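PDB 1IQ0: arginyl-trna synthetase from Thermus thermophilus, which probably attaches L-arginine to its cognate tRNA(Arg) at the expense of ATP, releasing AMP and diphosphate, as a monomeric class I aminoacyl-tRNA synthetase. Local coordinates for residues K175-A180 / L220-A225; V112-E117 / N147-T152; Y166-D171 / G181-R186. All blocks are in the same frame, centred on the assembly; numbering follows the deposited sequence.

Contact 1 of 3, residues K175-A180 / L220-A225; sequences KYDHFA and LLAQMA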
loop_
_atom_site.group_PDB
_atom_site.type_symbol
_atom_site.label_atom_id
_atom_site.label_comp_id
_atom_site.label_asym_id
_atom_site.label_seq_id
_atom_site.Cartn_x
_atom_site.Cartn_y
_atom_site.Cartn_z
ATOM N N LYS A 175 -15.890 24.119 -0.792
ATOM C CA LYS A 175 -15.506 22.887 -1.488
ATOM C C LYS A 175 -16.808 22.100 -1.644
ATOM O O LYS A 175 -17.480 21.792 -0.662
ATOM C CB LYS A 175 -14.480 22.111 -0.665
ATOM C CG LYS A 175 -13.844 20.951 -1.419
ATOM C CD LYS A 175 -12.476 20.600 -0.846
ATOM C CE LYS A 175 -11.920 19.320 -1.467
ATOM N NZ LYS A 175 -12.628 18.097 -0.956
ATOM N N TYR A 176 -17.162 21.784 -2.879
ATOM C CA TYR A 176 -18.430 21.127 -3.151
ATOM C C TYR A 176 -18.834 19.922 -2.313
ATOM O O TYR A 176 -19.992 19.838 -1.896
ATOM C CB TYR A 176 -18.542 20.788 -4.638
ATOM C CG TYR A 176 -19.973 20.554 -5.077
ATOM C CD1 TYR A 176 -20.522 19.273 -5.088
ATOM C CD2 TYR A 176 -20.795 21.627 -5.444
ATOM C CE1 TYR A 176 -21.848 19.060 -5.452
ATOM C CE2 TYR A 176 -22.121 21.427 -5.808
ATOM C CZ TYR A 176 -22.642 20.141 -5.809
ATOM O OH TYR A 176 -23.953 19.936 -6.163
ATOM N N ASP A 177 -17.914 18.997 -2.043
ATOM C CA ASP A 177 -18.304 17.836 -1.265
ATOM C C ASP A 177 -18.562 18.163 0.196
ATOM O O ASP A 177 -19.229 17.394 0.896
ATOM C CB ASP A 177 -17.299 16.677 -1.438
ATOM C CG ASP A 177 -15.877 17.044 -1.058
ATOM O OD1 ASP A 177 -15.505 18.236 -1.135
ATOM O OD2 ASP A 177 -15.123 16.110 -0.708
ATOM N N HIS A 178 -18.049 19.301 0.660
ATOM C CA HIS A 178 -18.298 19.728 2.037
ATOM C C HIS A 178 -19.717 20.297 2.085
ATOM O O HIS A 178 -20.438 20.127 3.063
ATOM C CB HIS A 178 -17.294 20.796 2.485
ATOM C CG HIS A 178 -15.999 20.228 2.975
ATOM N ND1 HIS A 178 -15.001 19.804 2.123
ATOM C CD2 HIS A 178 -15.559 19.971 4.229
ATOM C CE1 HIS A 178 -14.003 19.309 2.832
ATOM N NE2 HIS A 178 -14.316 19.398 4.113
ATOM N N PHE A 179 -20.094 20.979 1.011
ATOM C CA PHE A 179 -21.428 21.550 0.861
ATOM C C PHE A 179 -22.436 20.387 0.871
ATOM O O PHE A 179 -23.457 20.439 1.562
ATOM C CB PHE A 179 -21.490 22.316 -0.468
ATOM C CG PHE A 179 -22.878 22.662 -0.919
ATOM C CD1 PHE A 179 -23.701 23.475 -0.145
ATOM C CD2 PHE A 179 -23.351 22.202 -2.144
ATOM C CE1 PHE A 179 -24.972 23.827 -0.584
ATOM C CE2 PHE A 179 -24.623 22.547 -2.596
ATOM C CZ PHE A 179 -25.438 23.364 -1.812
ATOM N N ALA A 180 -22.125 19.325 0.125
ATOM C CA ALA A 180 -22.996 18.149 0.066
ATOM C C ALA A 180 -23.063 17.477 1.430
ATOM O O ALA A 180 -24.132 17.051 1.872
ATOM C CB ALA A 180 -22.479 17.156 -0.976
ATOM N N LEU A 220 -17.933 13.835 -6.618
ATOM C CA LEU A 220 -16.721 13.046 -6.841
ATOM C C LEU A 220 -15.517 13.909 -7.247
ATOM O O LEU A 220 -14.403 13.674 -6.788
ATOM C CB LEU A 220 -16.957 11.964 -7.908
ATOM C CG LEU A 220 -15.685 11.214 -8.349
ATOM C CD1 LEU A 220 -15.058 10.499 -7.155
ATOM C CD2 LEU A 220 -16.018 10.223 -9.453
ATOM N N LEU A 221 -15.734 14.902 -8.102
ATOM C CA LEU A 221 -14.638 15.766 -8.519
ATOM C C LEU A 221 -13.994 16.470 -7.320
ATOM O O LEU A 221 -12.770 16.590 -7.257
ATOM C CB LEU A 221 -15.126 16.788 -9.549
ATOM C CG LEU A 221 -15.344 16.189 -10.952
ATOM C CD1 LEU A 221 -15.970 17.232 -11.890
ATOM C CD2 LEU A 221 -14.006 15.719 -11.514
ATOM N N ALA A 222 -14.814 16.910 -6.366
ATOM C CA ALA A 222 -14.308 17.582 -5.169
ATOM C C ALA A 222 -13.607 16.585 -4.242
ATOM O O ALA A 222 -12.617 16.921 -3.592
ATOM C CB ALA A 222 -15.456 18.287 -4.423
ATOM N N GLN A 223 -14.115 15.358 -4.176
ATOM C CA GLN A 223 -13.475 14.348 -3.339
ATOM C C GLN A 223 -12.112 14.049 -3.944
ATOM O O GLN A 223 -11.144 13.794 -3.232
ATOM C CB GLN A 223 -14.269 13.043 -3.327
ATOM C CG GLN A 223 -15.631 13.096 -2.686
ATOM C CD GLN A 223 -16.305 11.747 -2.770
ATOM O OE1 GLN A 223 -16.361 11.152 -3.841
ATOM N NE2 GLN A 223 -16.811 11.250 -1.645
ATOM N N MET A 224 -12.055 14.077 -5.273
ATOM C CA MET A 224 -10.822 13.781 -5.990
ATOM C C MET A 224 -9.721 14.796 -5.711
ATOM O O MET A 224 -8.541 14.476 -5.847
ATOM C CB MET A 224 -11.092 13.692 -7.496
ATOM C CG MET A 224 -9.961 13.049 -8.285
ATOM S SD MET A 224 -10.520 12.438 -9.901
ATOM C CE MET A 224 -11.810 11.313 -9.390
ATOM N N ALA A 225 -10.096 16.013 -5.324
ATOM C CA ALA A 225 -9.094 17.030 -5.012
ATOM C C ALA A 225 -8.344 16.578 -3.756
ATOM O O ALA A 225 -7.139 16.796 -3.620
ATOM C CB ALA A 225 -9.760 18.382 -4.780
#

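Contact 2 of 3, residues V112-E117 / N147-T152; sequences VNPNKE and NYIDDT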
loop_
_atom_site.group_PDB
_atom_site.type_symbol
_atom_site.label_atom_id
_atom_site.label_comp_id
_atom_site.label_asym_id
_atom_site.label_seq_id
_atom_site.Cartn_x
_atom_site.Cartn_y
_atom_site.Cartn_z
ATOM N N VAL A 112 -14.900 5.413 -2.020
ATOM C CA VAL A 112 -15.809 5.856 -0.970
ATOM C C VAL A 112 -17.133 6.298 -1.569
ATOM O O VAL A 112 -17.204 6.624 -2.757
ATOM C CB VAL A 112 -15.217 7.050 -0.182
ATOM C CG1 VAL A 112 -13.870 6.660 0.422
ATOM C CG2 VAL A 112 -15.047 8.246 -1.103
ATOM N N ASN A 113 -18.185 6.292 -0.755
ATOM C CA ASN A 113 -19.477 6.740 -1.237
ATOM C C ASN A 113 -19.291 8.173 -1.721
ATOM O O ASN A 113 -18.740 9.011 -1.008
ATOM C CB ASN A 113 -20.519 6.678 -0.119
ATOM C CG ASN A 113 -20.992 5.262 0.146
ATOM O OD1 ASN A 113 -21.254 4.507 -0.784
ATOM N ND2 ASN A 113 -21.113 4.900 1.416
ATOM N N PRO A 114 -19.721 8.464 -2.959
ATOM C CA PRO A 114 -19.574 9.822 -3.496
ATOM C C PRO A 114 -20.720 10.725 -3.046
ATOM O O PRO A 114 -21.445 11.263 -3.872
ATOM C CB PRO A 114 -19.568 9.591 -5.002
ATOM C CG PRO A 114 -20.539 8.434 -5.154
ATOM C CD PRO A 114 -20.165 7.517 -3.999
ATOM N N ASN A 115 -20.858 10.910 -1.737
ATOM C CA ASN A 115 -21.960 11.702 -1.207
ATOM C C ASN A 115 -21.574 12.801 -0.212
ATOM O O ASN A 115 -22.437 13.538 0.255
ATOM C CB ASN A 115 -22.970 10.755 -0.555
ATOM C CG ASN A 115 -22.434 10.129 0.715
ATOM O OD1 ASN A 115 -21.252 9.778 0.794
ATOM N ND2 ASN A 115 -23.299 9.982 1.719
ATOM N N LYS A 116 -20.287 12.909 0.109
ATOM C CA LYS A 116 -19.791 13.924 1.047
ATOM C C LYS A 116 -18.263 13.857 1.138
ATOM O O LYS A 116 -17.648 12.959 0.565
ATOM C CB LYS A 116 -20.417 13.727 2.437
ATOM C CG LYS A 116 -20.063 12.414 3.139
ATOM C CD LYS A 116 -20.961 12.223 4.359
ATOM C CE LYS A 116 -20.309 11.377 5.448
ATOM N NZ LYS A 116 -19.968 10.009 5.011
ATOM N N GLU A 117 -17.654 14.802 1.856
ATOM C CA GLU A 117 -16.193 14.852 1.981
ATOM C C GLU A 117 -15.611 13.624 2.668
ATOM O O GLU A 117 -16.258 13.009 3.507
ATOM C CB GLU A 117 -15.754 16.118 2.739
ATOM C CG GLU A 117 -16.025 16.089 4.242
ATOM C CD GLU A 117 -17.487 16.343 4.601
ATOM O OE1 GLU A 117 -17.842 16.160 5.785
ATOM O OE2 GLU A 117 -18.276 16.728 3.710
ATOM N N ASN A 147 -10.600 2.707 -8.843
ATOM C CA ASN A 147 -11.397 3.371 -7.816
ATOM C C ASN A 147 -12.869 3.112 -8.179
ATOM O O ASN A 147 -13.343 3.562 -9.222
ATOM C CB ASN A 147 -11.089 4.872 -7.797
ATOM C CG ASN A 147 -11.761 5.603 -6.638
ATOM O OD1 ASN A 147 -11.492 6.783 -6.393
ATOM N ND2 ASN A 147 -12.638 4.908 -5.925
ATOM N N TYR A 148 -13.571 2.362 -7.330
ATOM C CA TYR A 148 -14.974 2.009 -7.562
ATOM C C TYR A 148 -15.906 3.110 -7.080
ATOM O O TYR A 148 -15.844 3.511 -5.924
ATOM C CB TYR A 148 -15.310 0.695 -6.844
ATOM C CG TYR A 148 -16.794 0.395 -6.744
ATOM C CD1 TYR A 148 -17.554 0.140 -7.889
ATOM C CD2 TYR A 148 -17.439 0.390 -5.505
ATOM C CE1 TYR A 148 -18.925 -0.111 -7.805
ATOM C CE2 TYR A 148 -18.809 0.139 -5.406
ATOM C CZ TYR A 148 -19.546 -0.111 -6.564
ATOM O OH TYR A 148 -20.890 -0.379 -6.476
ATOM N N ILE A 149 -16.774 3.583 -7.969
ATOM C CA ILE A 149 -17.702 4.662 -7.642
ATOM C C ILE A 149 -19.144 4.141 -7.553
ATOM O O ILE A 149 -19.757 3.811 -8.566
ATOM C CB ILE A 149 -17.629 5.789 -8.717
ATOM C CG1 ILE A 149 -16.164 6.128 -9.038
ATOM C CG2 ILE A 149 -18.354 7.038 -8.222
ATOM C CD1 ILE A 149 -15.346 6.665 -7.848
ATOM N N ASP A 150 -19.674 4.061 -6.337
ATOM C CA ASP A 150 -21.039 3.579 -6.121
ATOM C C ASP A 150 -22.004 4.750 -6.344
ATOM O O ASP A 150 -22.526 5.335 -5.399
ATOM C CB ASP A 150 -21.182 3.031 -4.691
ATOM C CG ASP A 150 -22.518 2.311 -4.465
ATOM O OD1 ASP A 150 -23.373 2.347 -5.361
ATOM O OD2 ASP A 150 -22.720 1.713 -3.384
ATOM N N ASP A 151 -22.239 5.092 -7.603
ATOM C CA ASP A 151 -23.107 6.217 -7.919
ATOM C C ASP A 151 -24.607 5.946 -7.832
ATOM O O ASP A 151 -25.395 6.847 -8.083
ATOM C CB ASP A 151 -22.779 6.759 -9.311
ATOM C CG ASP A 151 -23.044 5.750 -10.402
ATOM O OD1 ASP A 151 -23.494 6.162 -11.491
ATOM O OD2 ASP A 151 -22.790 4.548 -10.170
ATOM N N THR A 152 -25.002 4.721 -7.483
ATOM C CA THR A 152 -26.419 4.390 -7.368
ATOM C C THR A 152 -26.757 4.018 -5.930
ATOM O O THR A 152 -27.824 3.467 -5.656
ATOM C CB THR A 152 -26.812 3.183 -8.263
ATOM O OG1 THR A 152 -26.173 1.997 -7.777
ATOM C CG2 THR A 152 -26.392 3.420 -9.698
HETATM O O HOH W 1 -17.782 4.179 -4.049
HETATM O O HOH W 2 -23.565 5.919 -2.699
HETATM O O HOH W 3 -20.905 1.220 -1.379
#

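Contact 3 of 3, residues Y166-D171 / G181-R186; sequences YGLTWD and GRAYVR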
loop_
_atom_site.group_PDB
_atom_site.type_symbol
_atom_site.label_atom_id
_atom_site.label_comp_id
_atom_site.label_asym_id
_atom_site.label_seq_id
_atom_site.Cartn_x
_atom_site.Cartn_y
_atom_site.Cartn_z
ATOM N N TYR A 166 -34.011 20.626 1.189
ATOM C CA TYR A 166 -33.739 21.804 1.999
ATOM C C TYR A 166 -33.539 23.047 1.147
ATOM O O TYR A 166 -33.301 24.132 1.671
ATOM C CB TYR A 166 -32.516 21.563 2.888
ATOM C CG TYR A 166 -32.744 20.461 3.893
ATOM C CD1 TYR A 166 -32.064 19.244 3.792
ATOM C CD2 TYR A 166 -33.686 20.611 4.916
ATOM C CE1 TYR A 166 -32.319 18.202 4.682
ATOM C CE2 TYR A 166 -33.952 19.575 5.813
ATOM C CZ TYR A 166 -33.264 18.370 5.687
ATOM O OH TYR A 166 -33.536 17.333 6.549
ATOM N N GLY A 167 -33.649 22.881 -0.167
ATOM C CA GLY A 167 -33.484 24.002 -1.072
ATOM C C GLY A 167 -32.165 24.703 -0.850
ATOM O O GLY A 167 -32.116 25.921 -0.663
ATOM N N LEU A 168 -31.089 23.923 -0.867
ATOM C CA LEU A 168 -29.750 24.459 -0.663
ATOM C C LEU A 168 -29.089 24.762 -2.000
ATOM O O LEU A 168 -29.183 23.981 -2.942
ATOM C CB LEU A 168 -28.907 23.454 0.123
ATOM C CG LEU A 168 -29.502 23.043 1.470
ATOM C CD1 LEU A 168 -28.631 21.969 2.108
ATOM C CD2 LEU A 168 -29.610 24.264 2.375
ATOM N N THR A 169 -28.420 25.905 -2.079
ATOM C CA THR A 169 -27.746 26.297 -3.309
ATOM C C THR A 169 -26.269 26.521 -3.026
ATOM O O THR A 169 -25.905 27.141 -2.024
ATOM C CB THR A 169 -28.351 27.589 -3.889
ATOM O OG1 THR A 169 -29.772 27.444 -4.000
ATOM C CG2 THR A 169 -27.771 27.868 -5.269
ATOM N N TRP A 170 -25.421 26.005 -3.908
ATOM C CA TRP A 170 -23.978 26.136 -3.747
ATOM C C TRP A 170 -23.531 27.592 -3.884
ATOM O O TRP A 170 -23.887 28.266 -4.851
ATOM C CB TRP A 170 -23.272 25.265 -4.785
ATOM C CG TRP A 170 -21.785 25.330 -4.723
ATOM C CD1 TRP A 170 -21.004 25.188 -3.614
ATOM C CD2 TRP A 170 -20.891 25.501 -5.827
ATOM N NE1 TRP A 170 -19.675 25.256 -3.958
ATOM C CE2 TRP A 170 -19.577 25.447 -5.312
ATOM C CE3 TRP A 170 -21.071 25.693 -7.204
ATOM C CZ2 TRP A 170 -18.446 25.577 -6.124
ATOM C CZ3 TRP A 170 -19.945 25.823 -8.014
ATOM C CH2 TRP A 170 -18.649 25.764 -7.469
ATOM N N ASP A 171 -22.747 28.067 -2.917
ATOM C CA ASP A 171 -22.273 29.448 -2.935
ATOM C C ASP A 171 -21.137 29.686 -3.925
ATOM O O ASP A 171 -20.664 30.810 -4.072
ATOM C CB ASP A 171 -21.842 29.884 -1.527
ATOM C CG ASP A 171 -20.535 29.245 -1.080
ATOM O OD1 ASP A 171 -20.187 29.399 0.111
ATOM O OD2 ASP A 171 -19.853 28.598 -1.908
ATOM N N GLY A 181 -21.916 17.385 2.100
ATOM C CA GLY A 181 -21.878 16.755 3.409
ATOM C C GLY A 181 -22.737 17.481 4.432
ATOM O O GLY A 181 -23.350 16.860 5.302
ATOM N N ARG A 182 -22.779 18.805 4.339
ATOM C CA ARG A 182 -23.580 19.598 5.266
ATOM C C ARG A 182 -25.061 19.218 5.086
ATOM O O ARG A 182 -25.787 19.003 6.061
ATOM C CB ARG A 182 -23.348 21.092 5.001
ATOM C CG ARG A 182 -22.929 21.873 6.242
ATOM C CD ARG A 182 -21.881 22.962 5.959
ATOM N NE ARG A 182 -22.155 23.745 4.756
ATOM C CZ ARG A 182 -23.300 24.371 4.501
ATOM N NH1 ARG A 182 -24.309 24.314 5.367
ATOM N NH2 ARG A 182 -23.436 25.059 3.374
ATOM N N ALA A 183 -25.491 19.113 3.834
ATOM C CA ALA A 183 -26.863 18.735 3.527
ATOM C C ALA A 183 -27.128 17.334 4.078
ATOM O O ALA A 183 -28.159 17.086 4.700
ATOM C CB ALA A 183 -27.090 18.758 2.019
ATOM N N TYR A 184 -26.189 16.417 3.862
ATOM C CA TYR A 184 -26.358 15.059 4.358
ATOM C C TYR A 184 -26.526 15.098 5.873
ATOM O O TYR A 184 -27.403 14.436 6.425
ATOM C CB TYR A 184 -25.142 14.198 4.002
ATOM C CG TYR A 184 -25.218 12.771 4.513
ATOM C CD1 TYR A 184 -25.864 11.780 3.777
ATOM C CD2 TYR A 184 -24.641 12.413 5.734
ATOM C CE1 TYR A 184 -25.929 10.465 4.238
ATOM C CE2 TYR A 184 -24.704 11.097 6.206
ATOM C CZ TYR A 184 -25.351 10.132 5.446
ATOM O OH TYR A 184 -25.427 8.836 5.894
ATOM N N VAL A 185 -25.681 15.873 6.546
ATOM C CA VAL A 185 -25.756 15.977 8.000
ATOM C C VAL A 185 -27.077 16.581 8.476
ATOM O O VAL A 185 -27.624 16.143 9.485
ATOM C CB VAL A 185 -24.583 16.819 8.582
ATOM C CG1 VAL A 185 -24.836 17.124 10.068
ATOM C CG2 VAL A 185 -23.269 16.053 8.430
ATOM N N ARG A 186 -27.594 17.584 7.769
ATOM C CA ARG A 186 -28.856 18.169 8.197
ATOM C C ARG A 186 -29.963 17.121 8.099
ATOM O O ARG A 186 -30.770 16.973 9.019
ATOM C CB ARG A 186 -29.246 19.392 7.362
ATOM C CG ARG A 186 -30.139 20.325 8.170
ATOM C CD ARG A 186 -31.265 20.969 7.391
ATOM N NE ARG A 186 -30.828 22.113 6.605
ATOM C CZ ARG A 186 -31.634 23.102 6.233
ATOM N NH1 ARG A 186 -32.911 23.084 6.587
ATOM N NH2 ARG A 186 -31.167 24.104 5.499
#

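Contact 1 of 3, residues K175-A180 / L220-A225
The carboxylate of Asp-177 and the side-chain amide of Gln-223 stand nearly perpendicular, their planes 83° apart, where two helices of the class I catalytic domain pack together. The Tyr-176 ring has Phe-179 CD2 over one face, 3.9 Å above its plane, and meets Trp-170 edge-to-face; it is Tyr-176 CB that touches the second helix, 4.0 Å from Ala-222 CB. The short segments 176-180 and 220-225 approach to 8.5 Å between axes, with 120° between their directions, and the methyl of Ala-222 points at the first turn of helix 176-189 and packs against it. Asp-177 OD1 rests 3.3 Å from Ala-222 CB, while Asp-177 OD2 lies 3.6 Å from Gln-223 CG. Gln-223 NE2 serves another part of the fold, donating to the carbonyls of Asn-113 and Lys-116. Lys-175, the N-cap residue, runs extended to CE and then bends (chi4 -74°), which sets NZ between the helices. There Lys-175 NZ forms a salt bridge with Asp-177 OD1 at 2.9 Å, on the syn lone pair, a second one with Asp-406, and a hydrogen bond to Thr-226 OG1. The two carboxylates probably stabilise the ammonium charge at this joint. Lys-175 NZ also donates to Ala-222 O at 2.9 Å from above the carbonyl plane, while Ala-225 N reaches the same oxygen from the opposite face at 3.2 Å.

Contact 2 of 3, residues V112-E117 / N147-T152
Val-112, Asn-113 and Pro-114, in the probable HIGH region of this class I synthetase, face the C-terminal end of strand 141-149 and the loop after it, largely through water. Tyr-148 accepts a hydrogen bond at its carbonyl O from a water 2.8 Å away; the same water accepts from Asp-150 N and gives a weak bond to Val-112 O, so it bridges the two backbones. The Tyr-148 hydroxyl bonds to Glu-240. Ile-149 brings CG2, anti to its own backbone N, to 4.0 Å from Pro-114 CG, the two side chains crossing at a slant. Asp-150 centres an inverse gamma turn, as Pro-114 does across from it, and its carbonyl O sits 3.5 Å from Pro-114 CD. The Asp-150 carboxylate runs alongside the Asn-113 amide, pointing the same way with the planes 51° apart; Asp-150 OD2 and Asn-113 OD1 stay 4.1 Å apart. One water donates to Asp-150 OD2 at 2.7 Å, another to Asp-150 O at 3.0 Å, and both reach Asn-113 OD1 weakly. The CB of Asp-151 points away from the motif and its OD1 bonds to Ser-241 OG, while Asp-151 CA lies 4.4 Å from Pro-114 CG.

Contact 3 of 3, residues Y166-D171 / G181-R186
Arg-186 lies across one face of the Tyr-166 ring, the two side chains sliding past each other in opposite directions. Arg-186 CD makes a CH-pi contact, 3.5 Å from the centroid of the Tyr-166 ring and 16° off its normal. Beyond CD the guanidinium continues over the ring's CB side, its plane tilted 32° from the ring, and Arg-186 NH1 comes as close as 3.1 Å to Tyr-166 CD2. Bends at chi2 and chi3 fold the arginine back over the ring. Leu-168 splits its methyls: CD1 packs 3.6 Å from Ala-183 CB, and CD2 lies 3.5 Å from Arg-186 NH2. Among the residues that position this layer, Asp-190 takes a hydrogen bond from Tyr-166 OH and fixes the far end of the ring. Gly-167, with positive phi, ends helix 154-165 in a Schellman motif, and the chain then turns to bring Leu-168 onto the next helix. Further along, Trp-170 NE1 donates to Glu-174 O, and Asp-171 OD2 accepts from the backbone N of Lys-173 and Glu-174. The loop joins helix 154-165 to helix 176-189 and returns along the latter, whose Ala-183 also packs on Ala-162 and Leu-163 of helix 154-165.

How the contacts relate
From the N terminus, contact 2 comes first: it closes a span of helix 120-138 and strand 141-149, bringing the loop after strand 104-108 back to the end of strand 141-149. Contacts 3 and 1 follow in series with it and cross each other, since 175-180 lies between the two segments of contact 3 and 220-225 lies beyond both. They share helix 176-189: contact 3 closes the end of the connecting loop together with the first turn of that helix, and contact 1 the longer, mainly helical excursion to helix 213-229. Trp-170 against Phe-179 joins contacts 1 and 3, whose centres are about 13 Å apart. Residues 115-117 of contact 2 pack on helix 176-189 at Asp-177, Gly-181 and Tyr-184, linking the loop that follows strand 104-108 to the helices.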